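Long-range contacts in phosphoglycerate oxidoreductase (PDB 4HY3), which probably reduces hydroxypyruvate or glyoxylate with NAD(P)H, like other D-isomer-specific 2-hydroxyacid dehydrogenases: residues Arg28-Ser33 with Glu57-Asp62; Arg78-Gln83 with Ala92-Leu97; Glu36-Asp41 with Asn102-Leu107; Gly327-Glu332 with Pro343-Arg348. All coordinates share one frame; numbering follows the deposited sequence.

Contact 1: residues Arg28-Ser33 with Glu57-Asp62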
# COMPACT_ATOMS: atom_id res chain seq x y z
N ARG A 28 -28.20 -32.37 -8.20
CA ARG A 28 -26.81 -31.86 -8.32
C ARG A 28 -26.48 -31.77 -9.80
O ARG A 28 -26.68 -32.72 -10.54
CB ARG A 28 -25.85 -32.80 -7.58
CG ARG A 28 -26.05 -32.76 -6.07
CD ARG A 28 -25.78 -34.07 -5.34
NE ARG A 28 -25.01 -35.02 -6.14
CZ ARG A 28 -23.70 -35.25 -6.01
NH1 ARG A 28 -22.98 -34.60 -5.10
NH2 ARG A 28 -23.14 -36.15 -6.79
N PRO A 29 -25.97 -30.62 -10.23
CA PRO A 29 -25.40 -30.40 -11.58
C PRO A 29 -24.31 -31.40 -11.93
O PRO A 29 -23.60 -31.86 -11.07
CB PRO A 29 -24.77 -29.01 -11.50
CG PRO A 29 -25.27 -28.40 -10.21
CD PRO A 29 -25.73 -29.50 -9.31
N LEU A 30 -24.18 -31.73 -13.19
CA LEU A 30 -23.22 -32.73 -13.61
C LEU A 30 -22.10 -32.08 -14.39
O LEU A 30 -22.34 -31.25 -15.26
CB LEU A 30 -23.89 -33.81 -14.47
CG LEU A 30 -23.01 -34.97 -14.99
CD1 LEU A 30 -23.87 -36.17 -15.36
CD2 LEU A 30 -22.14 -34.58 -16.17
N ALA A 31 -20.88 -32.51 -14.07
CA ALA A 31 -19.71 -32.07 -14.78
C ALA A 31 -18.84 -33.25 -15.19
O ALA A 31 -18.54 -34.14 -14.38
CB ALA A 31 -18.90 -31.10 -13.92
N ILE A 32 -18.40 -33.22 -16.45
CA ILE A 32 -17.49 -34.21 -17.00
C ILE A 32 -16.05 -33.83 -16.68
O ILE A 32 -15.62 -32.70 -16.85
CB ILE A 32 -17.71 -34.35 -18.51
CG1 ILE A 32 -19.18 -34.65 -18.77
CG2 ILE A 32 -16.82 -35.45 -19.11
CD1 ILE A 32 -19.56 -34.76 -20.22
N SER A 33 -15.30 -34.80 -16.19
CA SER A 33 -13.89 -34.59 -15.92
C SER A 33 -13.02 -35.23 -17.01
O SER A 33 -13.15 -36.40 -17.31
CB SER A 33 -13.58 -35.10 -14.52
OG SER A 33 -12.19 -35.19 -14.32
N GLU A 57 -22.16 -34.02 -9.54
CA GLU A 57 -21.79 -35.33 -10.04
C GLU A 57 -20.65 -35.16 -11.00
O GLU A 57 -20.82 -34.61 -12.12
CB GLU A 57 -22.91 -35.96 -10.83
CG GLU A 57 -24.30 -35.73 -10.30
CD GLU A 57 -25.36 -36.29 -11.23
OE1 GLU A 57 -26.55 -35.85 -11.05
OE2 GLU A 57 -25.00 -37.14 -12.12
N ILE A 58 -19.47 -35.62 -10.59
CA ILE A 58 -18.30 -35.52 -11.45
C ILE A 58 -17.94 -36.85 -12.07
O ILE A 58 -17.33 -37.67 -11.40
CB ILE A 58 -17.11 -34.96 -10.67
CG1 ILE A 58 -17.33 -33.48 -10.46
CG2 ILE A 58 -15.79 -35.23 -11.39
CD1 ILE A 58 -17.60 -33.20 -9.02
N VAL A 59 -18.33 -37.06 -13.32
CA VAL A 59 -18.00 -38.31 -14.04
C VAL A 59 -16.67 -38.18 -14.77
O VAL A 59 -16.51 -37.35 -15.69
CB VAL A 59 -19.15 -38.85 -14.97
CG1 VAL A 59 -20.32 -37.90 -15.06
CG2 VAL A 59 -18.66 -39.22 -16.35
N GLU A 60 -15.71 -38.99 -14.32
CA GLU A 60 -14.43 -39.13 -15.03
C GLU A 60 -14.67 -39.80 -16.37
O GLU A 60 -15.50 -40.69 -16.50
CB GLU A 60 -13.41 -39.88 -14.20
CG GLU A 60 -12.48 -38.95 -13.44
CD GLU A 60 -12.00 -39.54 -12.13
OE1 GLU A 60 -12.82 -40.17 -11.46
OE2 GLU A 60 -10.83 -39.39 -11.74
N ALA A 61 -13.98 -39.33 -17.38
CA ALA A 61 -14.24 -39.68 -18.74
C ALA A 61 -12.93 -39.62 -19.49
O ALA A 61 -12.00 -38.93 -19.10
CB ALA A 61 -15.21 -38.71 -19.34
N ASP A 62 -12.90 -40.36 -20.58
CA ASP A 62 -11.73 -40.51 -21.41
C ASP A 62 -11.73 -39.33 -22.35
O ASP A 62 -12.67 -39.15 -23.10
CB ASP A 62 -11.88 -41.83 -22.16
CG ASP A 62 -10.87 -42.04 -23.28
OD1 ASP A 62 -11.11 -43.01 -24.05
OD2 ASP A 62 -9.87 -41.28 -23.40

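Contact 2: residues Arg78-Gln83 with Ala92-Leu97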
# COMPACT_ATOMS: atom_id res chain seq x y z
N ARG A 78 -23.44 -29.68 -17.39
CA ARG A 78 -23.38 -28.25 -17.33
C ARG A 78 -21.94 -27.70 -17.48
O ARG A 78 -21.78 -26.52 -17.75
CB ARG A 78 -23.98 -27.78 -16.00
CG ARG A 78 -23.72 -26.32 -15.69
CD ARG A 78 -24.45 -25.88 -14.46
NE ARG A 78 -25.85 -26.26 -14.53
CZ ARG A 78 -26.69 -26.18 -13.51
NH1 ARG A 78 -26.29 -25.71 -12.34
NH2 ARG A 78 -27.95 -26.56 -13.65
N TYR A 79 -20.92 -28.53 -17.27
CA TYR A 79 -19.53 -28.09 -17.32
C TYR A 79 -18.60 -29.20 -17.76
O TYR A 79 -18.89 -30.38 -17.56
CB TYR A 79 -19.03 -27.64 -15.94
CG TYR A 79 -19.88 -26.62 -15.19
CD1 TYR A 79 -19.99 -25.30 -15.63
CD2 TYR A 79 -20.57 -26.99 -14.03
CE1 TYR A 79 -20.75 -24.38 -14.93
CE2 TYR A 79 -21.33 -26.07 -13.33
CZ TYR A 79 -21.41 -24.77 -13.78
OH TYR A 79 -22.18 -23.88 -13.09
N ILE A 80 -17.46 -28.82 -18.36
CA ILE A 80 -16.37 -29.76 -18.63
C ILE A 80 -15.14 -29.26 -17.90
O ILE A 80 -14.59 -28.22 -18.25
CB ILE A 80 -16.03 -29.82 -20.14
CG1 ILE A 80 -17.30 -29.94 -20.97
CG2 ILE A 80 -15.06 -30.96 -20.42
CD1 ILE A 80 -17.45 -31.24 -21.73
N ILE A 81 -14.70 -29.98 -16.87
CA ILE A 81 -13.40 -29.65 -16.30
C ILE A 81 -12.34 -30.32 -17.19
O ILE A 81 -12.30 -31.55 -17.27
CB ILE A 81 -13.28 -30.10 -14.83
CG1 ILE A 81 -14.56 -29.73 -14.06
CG2 ILE A 81 -12.04 -29.49 -14.18
CD1 ILE A 81 -14.64 -30.25 -12.63
N GLY A 82 -11.55 -29.51 -17.89
CA GLY A 82 -10.47 -29.99 -18.80
C GLY A 82 -10.49 -29.45 -20.24
O GLY A 82 -11.04 -28.37 -20.49
N GLN A 83 -9.89 -30.19 -21.17
CA GLN A 83 -9.64 -29.73 -22.56
C GLN A 83 -9.91 -30.79 -23.64
O GLN A 83 -9.14 -30.89 -24.61
CB GLN A 83 -8.19 -29.35 -22.76
CG GLN A 83 -7.50 -28.79 -21.57
CD GLN A 83 -7.13 -29.85 -20.58
OE1 GLN A 83 -6.49 -30.85 -20.91
NE2 GLN A 83 -7.55 -29.63 -19.34
N ALA A 92 -23.42 -30.92 -30.23
CA ALA A 92 -24.83 -30.68 -30.52
C ALA A 92 -25.61 -31.55 -29.58
O ALA A 92 -26.81 -31.33 -29.40
CB ALA A 92 -25.16 -31.02 -31.96
N ARG A 93 -24.93 -32.52 -28.98
CA ARG A 93 -25.59 -33.42 -28.04
C ARG A 93 -25.65 -32.87 -26.62
O ARG A 93 -26.30 -33.47 -25.74
CB ARG A 93 -24.94 -34.80 -28.06
CG ARG A 93 -25.28 -35.61 -29.31
CD ARG A 93 -25.33 -37.10 -29.02
NE ARG A 93 -24.02 -37.72 -29.15
CZ ARG A 93 -23.61 -38.78 -28.46
NH1 ARG A 93 -24.41 -39.36 -27.55
NH2 ARG A 93 -22.39 -39.27 -28.66
N MSE A 94 -25.02 -31.71 -26.39
CA MSE A 94 -24.84 -31.19 -25.04
C MSE A 94 -25.57 -29.89 -24.83
O MSE A 94 -24.95 -28.84 -24.74
CB MSE A 94 -23.36 -31.02 -24.75
CG MSE A 94 -22.69 -32.37 -24.60
SE MSE A 94 -20.76 -32.13 -24.24
CE MSE A 94 -20.09 -32.51 -26.02
N PRO A 95 -26.90 -29.95 -24.73
CA PRO A 95 -27.74 -28.76 -24.64
C PRO A 95 -27.62 -27.96 -23.33
O PRO A 95 -28.09 -26.83 -23.26
CB PRO A 95 -29.16 -29.33 -24.77
CG PRO A 95 -28.98 -30.74 -25.25
CD PRO A 95 -27.70 -31.18 -24.63
N ALA A 96 -27.03 -28.51 -22.30
CA ALA A 96 -26.91 -27.76 -21.07
C ALA A 96 -25.50 -27.24 -20.83
O ALA A 96 -25.27 -26.51 -19.87
CB ALA A 96 -27.39 -28.59 -19.89
N LEU A 97 -24.56 -27.63 -21.69
CA LEU A 97 -23.15 -27.25 -21.51
C LEU A 97 -23.05 -25.74 -21.29
O LEU A 97 -23.57 -24.96 -22.07
CB LEU A 97 -22.25 -27.74 -22.67
CG LEU A 97 -20.73 -27.60 -22.50
CD1 LEU A 97 -20.20 -28.32 -21.27
CD2 LEU A 97 -19.94 -28.03 -23.73

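Contact 3: residues Glu36-Asp41 with Asn102-Leu107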
# COMPACT_ATOMS: atom_id res chain seq x y z
N GLU A 36 -6.77 -34.39 -18.23
CA GLU A 36 -5.50 -34.88 -18.80
C GLU A 36 -4.84 -33.86 -19.69
O GLU A 36 -5.51 -33.24 -20.50
CB GLU A 36 -5.86 -36.08 -19.64
CG GLU A 36 -7.34 -36.43 -19.48
CD GLU A 36 -7.66 -37.32 -18.29
OE1 GLU A 36 -6.75 -37.64 -17.51
OE2 GLU A 36 -8.85 -37.70 -18.12
N PRO A 37 -3.52 -33.66 -19.58
CA PRO A 37 -2.47 -34.27 -18.77
C PRO A 37 -2.49 -33.78 -17.30
O PRO A 37 -1.56 -34.03 -16.58
CB PRO A 37 -1.20 -33.72 -19.44
CG PRO A 37 -1.57 -32.31 -19.78
CD PRO A 37 -3.00 -32.46 -20.30
N ARG A 38 -3.51 -33.05 -16.90
CA ARG A 38 -3.67 -32.70 -15.50
C ARG A 38 -4.58 -33.76 -14.91
O ARG A 38 -5.04 -34.63 -15.66
CB ARG A 38 -4.32 -31.33 -15.40
CG ARG A 38 -3.47 -30.23 -16.01
CD ARG A 38 -2.55 -29.60 -14.99
NE ARG A 38 -1.21 -29.40 -15.54
CZ ARG A 38 -0.83 -28.39 -16.33
NH1 ARG A 38 -1.69 -27.45 -16.71
NH2 ARG A 38 0.42 -28.33 -16.74
N SER A 39 -4.82 -33.72 -13.60
CA SER A 39 -5.79 -34.64 -13.00
C SER A 39 -6.48 -34.04 -11.77
O SER A 39 -5.89 -33.25 -11.05
CB SER A 39 -5.11 -35.92 -12.56
OG SER A 39 -4.38 -35.70 -11.35
N LEU A 40 -7.69 -34.50 -11.50
CA LEU A 40 -8.36 -34.18 -10.24
C LEU A 40 -7.47 -34.28 -8.99
O LEU A 40 -7.43 -33.34 -8.18
CB LEU A 40 -9.62 -35.02 -10.08
CG LEU A 40 -10.61 -34.76 -11.20
CD1 LEU A 40 -11.87 -35.57 -10.99
CD2 LEU A 40 -10.90 -33.28 -11.32
N ASP A 41 -6.77 -35.41 -8.85
CA ASP A 41 -5.88 -35.62 -7.69
C ASP A 41 -4.88 -34.48 -7.51
O ASP A 41 -4.70 -34.04 -6.40
CB ASP A 41 -5.19 -36.96 -7.77
CG ASP A 41 -6.11 -38.09 -7.37
OD1 ASP A 41 -6.50 -38.15 -6.20
OD2 ASP A 41 -6.48 -38.92 -8.22
N ASN A 102 -10.63 -24.99 -18.97
CA ASN A 102 -9.32 -25.44 -19.40
C ASN A 102 -8.43 -25.38 -18.20
O ASN A 102 -8.40 -24.36 -17.52
CB ASN A 102 -8.76 -24.52 -20.49
CG ASN A 102 -7.63 -25.15 -21.31
OD1 ASN A 102 -7.84 -26.15 -21.99
ND2 ASN A 102 -6.46 -24.57 -21.25
N VAL A 103 -7.71 -26.47 -17.95
CA VAL A 103 -6.82 -26.61 -16.78
C VAL A 103 -5.37 -26.84 -17.13
O VAL A 103 -4.50 -26.70 -16.30
CB VAL A 103 -7.28 -27.71 -15.78
CG1 VAL A 103 -8.59 -27.31 -15.13
CG2 VAL A 103 -7.30 -29.09 -16.41
N GLU A 104 -5.11 -27.23 -18.36
CA GLU A 104 -3.79 -27.04 -18.89
C GLU A 104 -3.80 -25.54 -19.08
O GLU A 104 -4.81 -25.00 -19.51
CB GLU A 104 -3.64 -27.75 -20.22
CG GLU A 104 -2.21 -28.15 -20.50
CD GLU A 104 -1.72 -27.62 -21.82
OE1 GLU A 104 -2.51 -26.94 -22.52
OE2 GLU A 104 -0.55 -27.87 -22.15
N SER A 105 -2.74 -24.84 -18.74
CA SER A 105 -2.82 -23.39 -18.96
C SER A 105 -3.21 -22.96 -20.41
O SER A 105 -3.59 -21.82 -20.63
CB SER A 105 -1.54 -22.70 -18.49
OG SER A 105 -0.39 -23.42 -18.90
N ASN A 106 -3.16 -23.88 -21.39
CA ASN A 106 -3.25 -23.49 -22.81
C ASN A 106 -4.50 -23.83 -23.64
O ASN A 106 -5.00 -24.96 -23.63
CB ASN A 106 -1.99 -23.92 -23.56
CG ASN A 106 -0.84 -22.96 -23.34
OD1 ASN A 106 -0.03 -23.17 -22.45
ND2 ASN A 106 -0.80 -21.87 -24.13
N LEU A 107 -5.00 -22.83 -24.35
CA LEU A 107 -6.06 -23.02 -25.33
C LEU A 107 -5.59 -23.93 -26.46
O LEU A 107 -4.45 -23.86 -26.87
CB LEU A 107 -6.51 -21.68 -25.88
CG LEU A 107 -7.90 -21.19 -25.49
CD1 LEU A 107 -8.17 -21.40 -24.02
CD2 LEU A 107 -8.06 -19.73 -25.89

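Contact 4: residues Gly327-Glu332 with Pro343-Arg348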
# COMPACT_ATOMS: atom_id res chain seq x y z
N GLY A 327 -7.80 -25.77 -8.68
CA GLY A 327 -9.03 -26.33 -8.14
C GLY A 327 -9.96 -25.30 -7.56
O GLY A 327 -11.15 -25.29 -7.89
N ASP A 328 -9.42 -24.44 -6.71
CA ASP A 328 -10.17 -23.35 -6.10
C ASP A 328 -10.85 -22.46 -7.10
O ASP A 328 -11.96 -22.00 -6.86
CB ASP A 328 -9.21 -22.44 -5.37
CG ASP A 328 -8.45 -23.14 -4.28
OD1 ASP A 328 -9.09 -23.95 -3.55
OD2 ASP A 328 -7.23 -22.82 -4.14
N MSE A 329 -10.16 -22.18 -8.20
CA MSE A 329 -10.67 -21.29 -9.23
C MSE A 329 -11.86 -21.90 -9.90
O MSE A 329 -12.94 -21.33 -9.88
CB MSE A 329 -9.59 -20.95 -10.24
CG MSE A 329 -8.52 -20.06 -9.63
SE MSE A 329 -7.06 -19.69 -10.91
CE MSE A 329 -8.25 -19.14 -12.37
N VAL A 330 -11.67 -23.05 -10.53
CA VAL A 330 -12.73 -23.90 -11.06
C VAL A 330 -13.99 -23.89 -10.19
O VAL A 330 -15.12 -23.74 -10.68
CB VAL A 330 -12.20 -25.36 -11.16
CG1 VAL A 330 -13.35 -26.32 -11.47
CG2 VAL A 330 -11.05 -25.46 -12.19
N LEU A 331 -13.79 -24.02 -8.89
CA LEU A 331 -14.87 -24.05 -7.94
C LEU A 331 -15.60 -22.70 -7.89
O LEU A 331 -16.82 -22.59 -8.01
CB LEU A 331 -14.31 -24.47 -6.59
CG LEU A 331 -14.92 -25.71 -5.88
CD1 LEU A 331 -15.61 -26.66 -6.85
CD2 LEU A 331 -13.90 -26.46 -5.04
N GLU A 332 -14.83 -21.64 -7.76
CA GLU A 332 -15.41 -20.34 -7.79
C GLU A 332 -16.16 -20.11 -9.10
O GLU A 332 -17.34 -19.74 -9.10
CB GLU A 332 -14.34 -19.31 -7.55
CG GLU A 332 -14.00 -19.20 -6.07
CD GLU A 332 -12.69 -18.47 -5.87
OE1 GLU A 332 -11.81 -18.65 -6.74
OE2 GLU A 332 -12.55 -17.73 -4.85
N PRO A 343 -18.37 -16.09 -15.57
CA PRO A 343 -17.19 -16.51 -14.81
C PRO A 343 -16.24 -15.32 -14.68
O PRO A 343 -16.17 -14.50 -15.61
CB PRO A 343 -16.60 -17.61 -15.69
CG PRO A 343 -16.98 -17.21 -17.08
CD PRO A 343 -18.38 -16.66 -16.93
N MSE A 344 -15.55 -15.22 -13.55
CA MSE A 344 -14.68 -14.08 -13.26
C MSE A 344 -13.27 -14.49 -13.03
O MSE A 344 -12.36 -13.76 -13.37
CB MSE A 344 -15.07 -13.37 -11.96
CG MSE A 344 -16.39 -12.60 -11.96
SE MSE A 344 -16.52 -11.41 -13.52
CE MSE A 344 -15.48 -9.83 -12.94
N ARG A 345 -13.09 -15.66 -12.44
CA ARG A 345 -11.86 -16.02 -11.76
C ARG A 345 -10.77 -16.48 -12.72
O ARG A 345 -9.62 -16.04 -12.63
CB ARG A 345 -12.11 -17.08 -10.66
CG ARG A 345 -10.95 -17.26 -9.69
CD ARG A 345 -10.00 -16.08 -9.85
NE ARG A 345 -9.20 -15.79 -8.67
CZ ARG A 345 -8.37 -14.76 -8.56
NH1 ARG A 345 -8.21 -13.89 -9.55
NH2 ARG A 345 -7.70 -14.59 -7.44
N CYS A 346 -11.14 -17.38 -13.62
CA CYS A 346 -10.22 -17.90 -14.61
C CYS A 346 -10.32 -17.01 -15.83
O CYS A 346 -11.32 -16.32 -16.00
CB CYS A 346 -10.60 -19.34 -14.97
SG CYS A 346 -10.94 -20.49 -13.60
N LYS A 347 -9.31 -17.04 -16.70
CA LYS A 347 -9.30 -16.18 -17.88
C LYS A 347 -10.32 -16.62 -18.96
O LYS A 347 -10.46 -17.80 -19.25
CB LYS A 347 -7.89 -16.10 -18.46
CG LYS A 347 -7.75 -14.98 -19.47
CD LYS A 347 -6.63 -15.20 -20.46
CE LYS A 347 -5.33 -14.53 -20.02
NZ LYS A 347 -4.49 -14.12 -21.19
N ARG A 348 -11.03 -15.66 -19.54
CA ARG A 348 -11.90 -15.95 -20.69
C ARG A 348 -11.12 -15.92 -22.01
O ARG A 348 -10.04 -15.33 -22.05
CB ARG A 348 -13.00 -14.90 -20.76
CG ARG A 348 -14.32 -15.47 -21.18
CD ARG A 348 -15.27 -15.41 -20.03
NE ARG A 348 -16.29 -14.42 -20.33
CZ ARG A 348 -16.99 -13.76 -19.43
NH1 ARG A 348 -16.79 -13.96 -18.13
NH2 ARG A 348 -17.90 -12.88 -19.83

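Contact 1: residues Arg28-Ser33 with Glu57-Asp62
Leu-30 and Val-59 pack on one face of two parallel strands, CD2 of Leu-30 lying 3.9 Å from CG1 of Val-59. Further along this face, Ile-32 CG2 meets Ala-61 CB at 3.6 Å, and Leu-69 covers both residues. Beneath them the backbones are stitched from Pro-29 to Ala-61. Ala-31 N donates to Glu-57 O at 2.9 Å and Ser-33 N to Val-59 O in an almost straight bond (178°); Glu-57 N and Val-59 N return bonds to Pro-29 O and Ala-31 O, and a weak one from Ala-61 N to Ser-33 O ends the series. On the other face Ser-33 CB touches Ile-58 CG2 at 3.8 Å, both packed under Leu-40. The loose, solvent side lies at the exposed Glu-60, whose CG only brushes Ser-33, and at Arg-28, which is held through NH1 by His-53 O and lays one guanidinium face over Glu-57 N. The Glu-57 side chain, extended beyond CG, crosses Leu-30 at about a right angle; its OE2 is 3.6 Å from Leu-30 CD1 and forms a salt bridge with Arg-76. With an alanine here, Arg-76 is likely to lose this carboxylate partner, and one side of Leu-30 its cover. Parallel neighbours joined through helices 40-43 and 46-55 make a beta-alpha-beta crossover, the building unit of this flavodoxin-like alpha/beta domain (strand order 2-1-3-4-5), with 57-60 at its edge.

Contact 2: residues Arg78-Gln83 with Ala92-Leu97
The Tyr-79 ring carries the aliphatic chain of Arg-78 on one face, CG standing 3.3 Å above the ring plane over its centre, while the backbone of Tyr-79 faces Leu-97: its carbonyl C is 4.0 Å from Leu-97 CD1. At the far end of the ring, OH bonds to Asp-338, whose OD1 also takes a salt bridge from Arg-78 NH1; the Tyr-79 side chain also packs on Met-334 and Met-337 of helix 320-338. Across the contact the meeting is apolar. Leu-97 and Ile-80 cross at about a right angle, with the CD1 branch of Leu-97 against CG1 of Ile-80 at 3.3 Å. In Leu-97, CG stands opposite the backbone N (chi1 -170°), and chi2 near 57° then directs CD1 at Ile-80. The selenomethionine Met-94 adds its SE, 4.2 Å from Ile-80 CD1. Close by, the backbones come together where Ala-96 O lies 3.6 Å from Arg-78 CA. No hydrogen bond spans the two segments. A type I turn from Met-94 to Leu-97, closed by a weak bond from Leu-97 N to Met-94 O, presents both apolar side chains to the strand. It is the return turn of a beta-alpha-beta unit, leading from helix 88-91 into strand 99-101, the parallel neighbour of 77-82.

Contact 3: residues Glu36-Asp41 with Asn102-Leu107
Arg-38 reaches across to the backbone of Val-103 with one guanidinium nitrogen, NH1, which donates to Val-103 O at 2.9 Å. The bond is moderately straight (151° at the hydrogen), and the two flat groups suit it: the oxygen lies in the guanidinium plane, and the N-H arrives in the carbonyl plane on a lone pair. The arginine is far from extended. Bends at chi2 (-91°) and chi3 (137°) curl the chain, bringing CG and CD each to 3.7 Å from the same Val-103 O before NH1 meets it. Lower down, Arg-38 CB rests 3.9 Å from CG2 of Val-103, the branch wedged between that residue's own N and carbonyl carbon, and the two side chains slide past each other in opposite directions. Both segments follow the C-terminal ends of parallel strands, 30-34 and 99-101, where alpha/beta folds usually place their active sites; segment 102-107 probably lies near the substrate cleft, as the equivalent loop does in related dehydrogenases. Phe-323 and Met-326 of helix 320-338 also pack on Arg-38. Were the side chain cut back to an alanine, Val-103 O would probably lose this donor, and the 102-107 loop part of its tie to 36-41. Next to Arg-38, Pro-37, after a cis peptide, sets its CG 4.3 Å from CG of Glu-104. The Glu-104 chain, bent at chi2, turns OE1 back to accept a weak bond from Asn-106 N.

Contact 4: residues Gly327-Glu332 with Pro343-Arg348
Met-329, a selenomethionine, lays its side chain across two consecutive residues of the returning chain. Its methyl CE lies 3.3 Å from Cys-346 SG and 3.4 Å from Arg-345 O, while CG meets CG of Arg-345 at 3.7 Å, the two chains crossing at about a right angle. The bend that brings CE in over Cys-346 comes at chi3 (50°), after an extended chi2. One helical turn on, Glu-332 runs alongside Arg-345, both pointing the same way. Glu-332 OE1 is 3.4 Å from Arg-345 CG but 4.3 Å from Arg-345 NE, too far for a salt bridge, with carboxylate and guanidinium planes 59° apart. Each polar end is instead engaged by the second subunit: Glu-332 OE2 accepts from the backbone N of Ser-212 there, and Arg-345 NH2 forms a salt bridge with Glu-216 of that same subunit. Glu-332 and Arg-345 thus face the second subunit, while Met-329 and Cys-346 are buried. Behind the first shell, Asp-333 of the same helix probably helps to hold the turn, OD1 taking the backbone N-H groups of Met-344 and Arg-345 and OD2 that of Cys-346. Helix 320-338 therefore meets the chain just as it enters the short, weakly bonded strand 347-348, which lies antiparallel to 122-125 at the margin of the sheet within this chain, with Cys-346 packed on Val-124 and Leu-331, on the helix, against helix 46-55.

From the N terminus, strand 30-34 opens contact 1, and the chain passes 36-41 and two helices before 57-62 closes that loop. Contact 3 starts inside it and ends beyond it, at 102-107, so contacts 1 and 3 cross. Contact 2, a short loop from 78-83 to 92-97, is nested within contact 3 and joined to contact 1 by backbone bonds between strands 30-34 and 77-82. Contact 4 follows in series near the C terminus, after the seven-stranded sheet of the presumed NAD-binding domain has been traversed. Val-330 on its helix touches Ile-81 of contact 2 and Val-103 of contact 3, bringing the returning helix 320-338 back onto the N-terminal sheet.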